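Local coordinates for protein serine repeat antigen 5 (Plasmodium falciparum, PDB 6X42) that is a papain-family protease homologue of the malaria parasite, a pseudo-zymogen that probably has little or no proteolytic activity of its own, at residues A[194-206]-A[244-256]. Residues are numbered along the deposited sequence; the frame is centred on the assembly and turned at random. Where two conformers were deposited one is given.
Sequences KAENVMGYEFSGK and NSWGPYWGDEGYF. With CA (calcium ion), chain B.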
loop_
_atom_site.group_PDB
_atom_site.type_symbol
_atom_site.label_atom_id
_atom_site.label_comp_id
_atom_site.label_asym_id
_atom_site.label_seq_id
_atom_site.Cartn_x
_atom_site.Cartn_y
_atom_site.Cartn_z
ATOM N N LYS A 194 10.431 1.076 8.000
ATOM C CA LYS A 194 11.180 0.054 8.723
ATOM C C LYS A 194 10.264 -0.490 9.815
ATOM O O LYS A 194 9.780 0.271 10.663
ATOM C CB LYS A 194 12.496 0.596 9.287
ATOM C CG LYS A 194 13.532 -0.516 9.510
ATOM C CD LYS A 194 14.911 0.022 9.842
ATOM C CE LYS A 194 15.971 -1.053 9.730
ATOM N NZ LYS A 194 17.300 -0.507 10.117
ATOM N N ALA A 195 10.009 -1.802 9.777
ATOM C CA ALA A 195 9.010 -2.400 10.663
ATOM C C ALA A 195 9.322 -2.122 12.128
ATOM O O ALA A 195 8.401 -1.944 12.941
ATOM C CB ALA A 195 8.913 -3.910 10.435
ATOM N N GLU A 196 10.611 -2.105 12.489
ATOM C CA GLU A 196 10.967 -1.845 13.879
ATOM C C GLU A 196 10.289 -0.589 14.407
ATOM O O GLU A 196 9.966 -0.509 15.597
ATOM C CB GLU A 196 12.491 -1.727 14.040
ATOM C CG GLU A 196 13.083 -0.411 13.539
ATOM C CD GLU A 196 14.577 -0.244 13.787
ATOM O OE1 GLU A 196 15.310 -1.266 13.807
ATOM O OE2 GLU A 196 15.029 0.922 13.883
ATOM N N ASN A 197 10.085 0.402 13.540
ATOM C CA ASN A 197 9.650 1.712 13.981
ATOM C C ASN A 197 8.228 1.715 14.501
ATOM O O ASN A 197 7.864 2.645 15.230
ATOM C CB ASN A 197 9.808 2.745 12.872
ATOM C CG ASN A 197 11.264 3.051 12.593
ATOM O OD1 ASN A 197 12.105 2.870 13.472
ATOM N ND2 ASN A 197 11.577 3.495 11.397
ATOM N N VAL A 198 7.424 0.700 14.169
ATOM C CA VAL A 198 6.043 0.599 14.652
ATOM C C VAL A 198 5.883 -0.460 15.726
ATOM O O VAL A 198 4.749 -0.787 16.104
ATOM C CB VAL A 198 5.031 0.416 13.502
ATOM C CG1 VAL A 198 5.182 1.515 12.463
ATOM C CG2 VAL A 198 5.157 -0.949 12.840
ATOM N N MET A 199 6.994 -0.955 16.283
ATOM C CA MET A 199 6.989 -2.020 17.275
ATOM C C MET A 199 6.854 -1.523 18.708
ATOM O O MET A 199 6.686 -2.349 19.616
ATOM C CB MET A 199 8.289 -2.817 17.181
ATOM C CG MET A 199 8.445 -3.594 15.912
ATOM S SD MET A 199 7.216 -4.875 15.712
ATOM C CE MET A 199 7.916 -5.717 14.286
ATOM N N GLY A 200 6.950 -0.214 18.935
ATOM C CA GLY A 200 6.848 0.295 20.294
ATOM C C GLY A 200 5.484 0.015 20.895
ATOM O O GLY A 200 4.458 -0.039 20.209
ATOM N N TYR A 201 5.475 -0.151 22.214
ATOM C CA TYR A 201 4.226 -0.331 22.945
ATOM C C TYR A 201 3.209 0.764 22.603
ATOM O O TYR A 201 1.997 0.522 22.554
ATOM C CB TYR A 201 4.564 -0.286 24.438
ATOM C CG TYR A 201 3.357 -0.267 25.333
ATOM C CD1 TYR A 201 2.650 -1.424 25.599
ATOM C CD2 TYR A 201 2.919 0.917 25.904
ATOM C CE1 TYR A 201 1.526 -1.402 26.416
ATOM C CE2 TYR A 201 1.813 0.948 26.728
ATOM C CZ TYR A 201 1.117 -0.208 26.972
ATOM O OH TYR A 201 0.009 -0.163 27.792
ATOM N N GLU A 202 3.690 1.978 22.370
ATOM C CA GLU A 202 2.844 3.139 22.156
ATOM C C GLU A 202 2.055 3.075 20.847
ATOM O O GLU A 202 1.108 3.850 20.677
ATOM C CB GLU A 202 3.778 4.354 22.168
ATOM C CG GLU A 202 4.386 4.707 23.531
ATOM C CD GLU A 202 5.705 3.946 23.831
ATOM O OE1 GLU A 202 6.227 3.260 22.897
ATOM O OE2 GLU A 202 6.270 4.123 24.948
ATOM N N PHE A 203 2.404 2.178 19.925
ATOM C CA PHE A 203 1.680 2.104 18.660
ATOM C C PHE A 203 0.315 1.461 18.806
ATOM O O PHE A 203 -0.466 1.494 17.851
ATOM C CB PHE A 203 2.523 1.413 17.582
ATOM C CG PHE A 203 3.311 2.374 16.753
ATOM C CD1 PHE A 203 2.873 2.746 15.491
ATOM C CD2 PHE A 203 4.478 2.949 17.245
ATOM C CE1 PHE A 203 3.587 3.642 14.737
ATOM C CE2 PHE A 203 5.172 3.870 16.498
ATOM C CZ PHE A 203 4.733 4.208 15.251
ATOM N N SER A 204 -0.015 0.899 19.966
ATOM C CA SER A 204 -1.401 0.538 20.241
ATOM C C SER A 204 -2.101 1.801 20.717
ATOM O O SER A 204 -1.586 2.510 21.580
ATOM C CB SER A 204 -1.487 -0.547 21.318
ATOM O OG SER A 204 -0.722 -1.690 20.983
ATOM N N GLY A 205 -3.268 2.088 20.179
ATOM C CA GLY A 205 -3.993 3.275 20.585
ATOM C C GLY A 205 -4.139 4.264 19.449
ATOM O O GLY A 205 -3.759 4.008 18.312
ATOM N N LYS A 206 -4.707 5.423 19.789
ATOM C CA LYS A 206 -5.258 6.336 18.790
ATOM C C LYS A 206 -4.474 7.626 18.616
ATOM O O LYS A 206 -4.874 8.478 17.816
ATOM C CB LYS A 206 -6.718 6.663 19.125
ATOM C CG LYS A 206 -7.673 5.498 18.863
ATOM C CD LYS A 206 -8.935 5.580 19.702
ATOM C CE LYS A 206 -9.868 4.400 19.405
ATOM N NZ LYS A 206 -10.100 4.186 17.937
ATOM N N ASN A 244 -1.855 -1.083 7.873
ATOM C CA ASN A 244 -0.921 -2.193 8.031
ATOM C C ASN A 244 -1.647 -3.503 7.751
ATOM O O ASN A 244 -2.871 -3.532 7.615
ATOM C CB ASN A 244 -0.322 -2.164 9.442
ATOM C CG ASN A 244 1.043 -2.820 9.548
ATOM O OD1 ASN A 244 1.556 -3.426 8.610
ATOM N ND2 ASN A 244 1.633 -2.693 10.730
ATOM N N SER A 245 -0.875 -4.590 7.677
ATOM C CA SER A 245 -1.356 -5.928 7.372
ATOM C C SER A 245 -1.040 -6.908 8.507
ATOM O O SER A 245 -0.658 -8.063 8.269
ATOM C CB SER A 245 -0.824 -6.430 6.030
ATOM O OG SER A 245 0.576 -6.287 5.922
ATOM N N TRP A 246 -1.214 -6.439 9.745
ATOM C CA TRP A 246 -0.978 -7.236 10.946
ATOM C C TRP A 246 -2.285 -7.531 11.669
ATOM O O TRP A 246 -2.296 -7.835 12.872
ATOM C CB TRP A 246 0.045 -6.565 11.862
ATOM C CG TRP A 246 1.444 -6.489 11.291
ATOM C CD1 TRP A 246 1.922 -7.098 10.171
ATOM C CD2 TRP A 246 2.539 -5.746 11.839
ATOM N NE1 TRP A 246 3.243 -6.758 9.975
ATOM C CE2 TRP A 246 3.647 -5.941 10.993
ATOM C CE3 TRP A 246 2.685 -4.925 12.964
ATOM C CZ2 TRP A 246 4.880 -5.327 11.225
ATOM C CZ3 TRP A 246 3.907 -4.339 13.198
ATOM C CH2 TRP A 246 4.987 -4.537 12.331
ATOM N N GLY A 247 -3.389 -7.479 10.932
ATOM C CA GLY A 247 -4.687 -7.794 11.466
ATOM C C GLY A 247 -5.361 -6.612 12.123
ATOM O O GLY A 247 -4.755 -5.566 12.371
ATOM N N PRO A 248 -6.654 -6.768 12.417
ATOM C CA PRO A 248 -7.461 -5.644 12.914
ATOM C C PRO A 248 -7.320 -5.362 14.400
ATOM O O PRO A 248 -7.960 -4.428 14.893
ATOM C CB PRO A 248 -8.886 -6.081 12.577
ATOM C CG PRO A 248 -8.827 -7.596 12.675
ATOM C CD PRO A 248 -7.472 -7.948 12.103
ATOM N N TYR A 249 -6.492 -6.095 15.128
ATOM C CA TYR A 249 -6.227 -5.823 16.539
ATOM C C TYR A 249 -4.884 -5.144 16.758
ATOM O O TYR A 249 -4.557 -4.789 17.901
ATOM C CB TYR A 249 -6.398 -7.110 17.370
ATOM C CG TYR A 249 -7.746 -7.724 17.101
ATOM C CD1 TYR A 249 -8.901 -7.174 17.628
ATOM C CD2 TYR A 249 -7.869 -8.835 16.277
ATOM C CE1 TYR A 249 -10.159 -7.749 17.348
ATOM C CE2 TYR A 249 -9.076 -9.388 15.990
ATOM C CZ TYR A 249 -10.218 -8.846 16.514
ATOM O OH TYR A 249 -11.422 -9.441 16.215
ATOM N N TRP A 250 -4.126 -4.909 15.695
ATOM C CA TRP A 250 -2.866 -4.200 15.780
ATOM C C TRP A 250 -3.128 -2.704 15.619
ATOM O O TRP A 250 -3.918 -2.285 14.768
ATOM C CB TRP A 250 -1.896 -4.705 14.683
ATOM C CG TRP A 250 -0.617 -3.984 14.836
ATOM C CD1 TRP A 250 0.398 -4.289 15.691
ATOM C CD2 TRP A 250 -0.255 -2.754 14.215
ATOM N NE1 TRP A 250 1.364 -3.339 15.643
ATOM C CE2 TRP A 250 0.990 -2.369 14.751
ATOM C CE3 TRP A 250 -0.852 -1.944 13.241
ATOM C CZ2 TRP A 250 1.644 -1.209 14.364
ATOM C CZ3 TRP A 250 -0.205 -0.788 12.872
ATOM C CH2 TRP A 250 1.035 -0.424 13.428
ATOM N N GLY A 251 -2.435 -1.893 16.409
ATOM C CA GLY A 251 -2.497 -0.440 16.205
ATOM C C GLY A 251 -3.850 0.098 16.602
ATOM O O GLY A 251 -4.328 -0.157 17.710
ATOM N N ASP A 252 -4.468 0.871 15.718
ATOM C CA ASP A 252 -5.822 1.404 15.891
ATOM C C ASP A 252 -6.721 0.722 14.853
ATOM O O ASP A 252 -6.857 1.178 13.712
ATOM C CB ASP A 252 -5.798 2.912 15.727
ATOM C CG ASP A 252 -7.136 3.559 15.993
ATOM O OD1 ASP A 252 -8.083 2.894 16.465
ATOM O OD2 ASP A 252 -7.227 4.775 15.743
ATOM N N GLU A 253 -7.255 -0.441 15.220
ATOM C CA GLU A 253 -8.080 -1.251 14.317
ATOM C C GLU A 253 -7.356 -1.625 13.021
ATOM O O GLU A 253 -7.974 -1.782 11.961
ATOM C CB GLU A 253 -9.426 -0.593 14.031
ATOM C CG GLU A 253 -10.265 -0.398 15.301
ATOM C CD GLU A 253 -11.573 0.348 15.072
ATOM O OE1 GLU A 253 -12.124 0.256 13.959
ATOM O OE2 GLU A 253 -12.074 0.977 16.030
ATOM N N GLY A 254 -6.049 -1.810 13.102
ATOM C CA GLY A 254 -5.237 -2.220 11.977
ATOM C C GLY A 254 -4.543 -1.094 11.258
ATOM O O GLY A 254 -3.717 -1.373 10.365
ATOM N N TYR A 255 -4.846 0.156 11.620
ATOM C CA TYR A 255 -4.299 1.378 11.039
ATOM C C TYR A 255 -3.514 2.145 12.108
ATOM O O TYR A 255 -3.572 1.828 13.303
ATOM C CB TYR A 255 -5.439 2.273 10.527
ATOM C CG TYR A 255 -6.272 1.684 9.417
ATOM C CD1 TYR A 255 -7.319 0.821 9.692
ATOM C CD2 TYR A 255 -6.020 2.008 8.094
ATOM C CE1 TYR A 255 -8.090 0.274 8.678
ATOM C CE2 TYR A 255 -6.783 1.487 7.062
ATOM C CZ TYR A 255 -7.807 0.604 7.349
ATOM O OH TYR A 255 -8.543 0.072 6.312
ATOM N N PHE A 256 -2.815 3.194 11.690
ATOM C CA PHE A 256 -2.261 4.140 12.644
ATOM C C PHE A 256 -2.151 5.496 11.968
ATOM O O PHE A 256 -2.242 5.613 10.749
ATOM C CB PHE A 256 -0.909 3.681 13.222
ATOM C CG PHE A 256 0.226 3.574 12.215
ATOM C CD1 PHE A 256 1.180 4.569 12.098
ATOM C CD2 PHE A 256 0.358 2.450 11.407
ATOM C CE1 PHE A 256 2.223 4.452 11.202
ATOM C CE2 PHE A 256 1.401 2.339 10.526
ATOM C CZ PHE A 256 2.326 3.340 10.431
HETATM CA CA CA B . 14.426 3.158 13.884
HETATM O O HOH W 1 -9.437 6.519 15.997
HETATM O O HOH W 2 13.647 5.453 14.103
#
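Beside the Asn-Ser-Trp motif of the papain fold, V198 is wedged among three aromatic side chains, W246, W250 and F256. A branched side chain suits this place because its two methyls reach different rings: CG2 meets CH2 of W246 at 3.6 Å and also CZ2 of W250, whereas CG1, anti to the carbonyl carbon (chi1 -54°), points to CZ of F256. The V198 carbonyl oxygen lies at the edge of the W250 ring, near its plane. In one of its two modelled conformers M199 lays SD and CE obliquely beside the W246 ring, a Met-aromatic contact. Four residues on, F203 turns its edge to the face of F256, with centroids 5.4 Å apart and planes at 70°, a T-shaped pair. G251, at positive phi, brings its CA to 3.3 Å from the F203 carbonyl O in a CA-H...O contact; glycine fits because a CB here would run into CE3 of W250. At the outer end, the long lysine K206 reaches across to the short carboxylate of D252, whose OD1 takes NZ directly on its syn side in a salt bridge (2.8 Å) and whose OD2 is joined to NZ through a water. At the other end, E196 OE2 and N197 OD1 bind calcium together with D214. N244 OD1 accepts a hydrogen bond from H219, the Asn-His pairing seen in papain-like active sites.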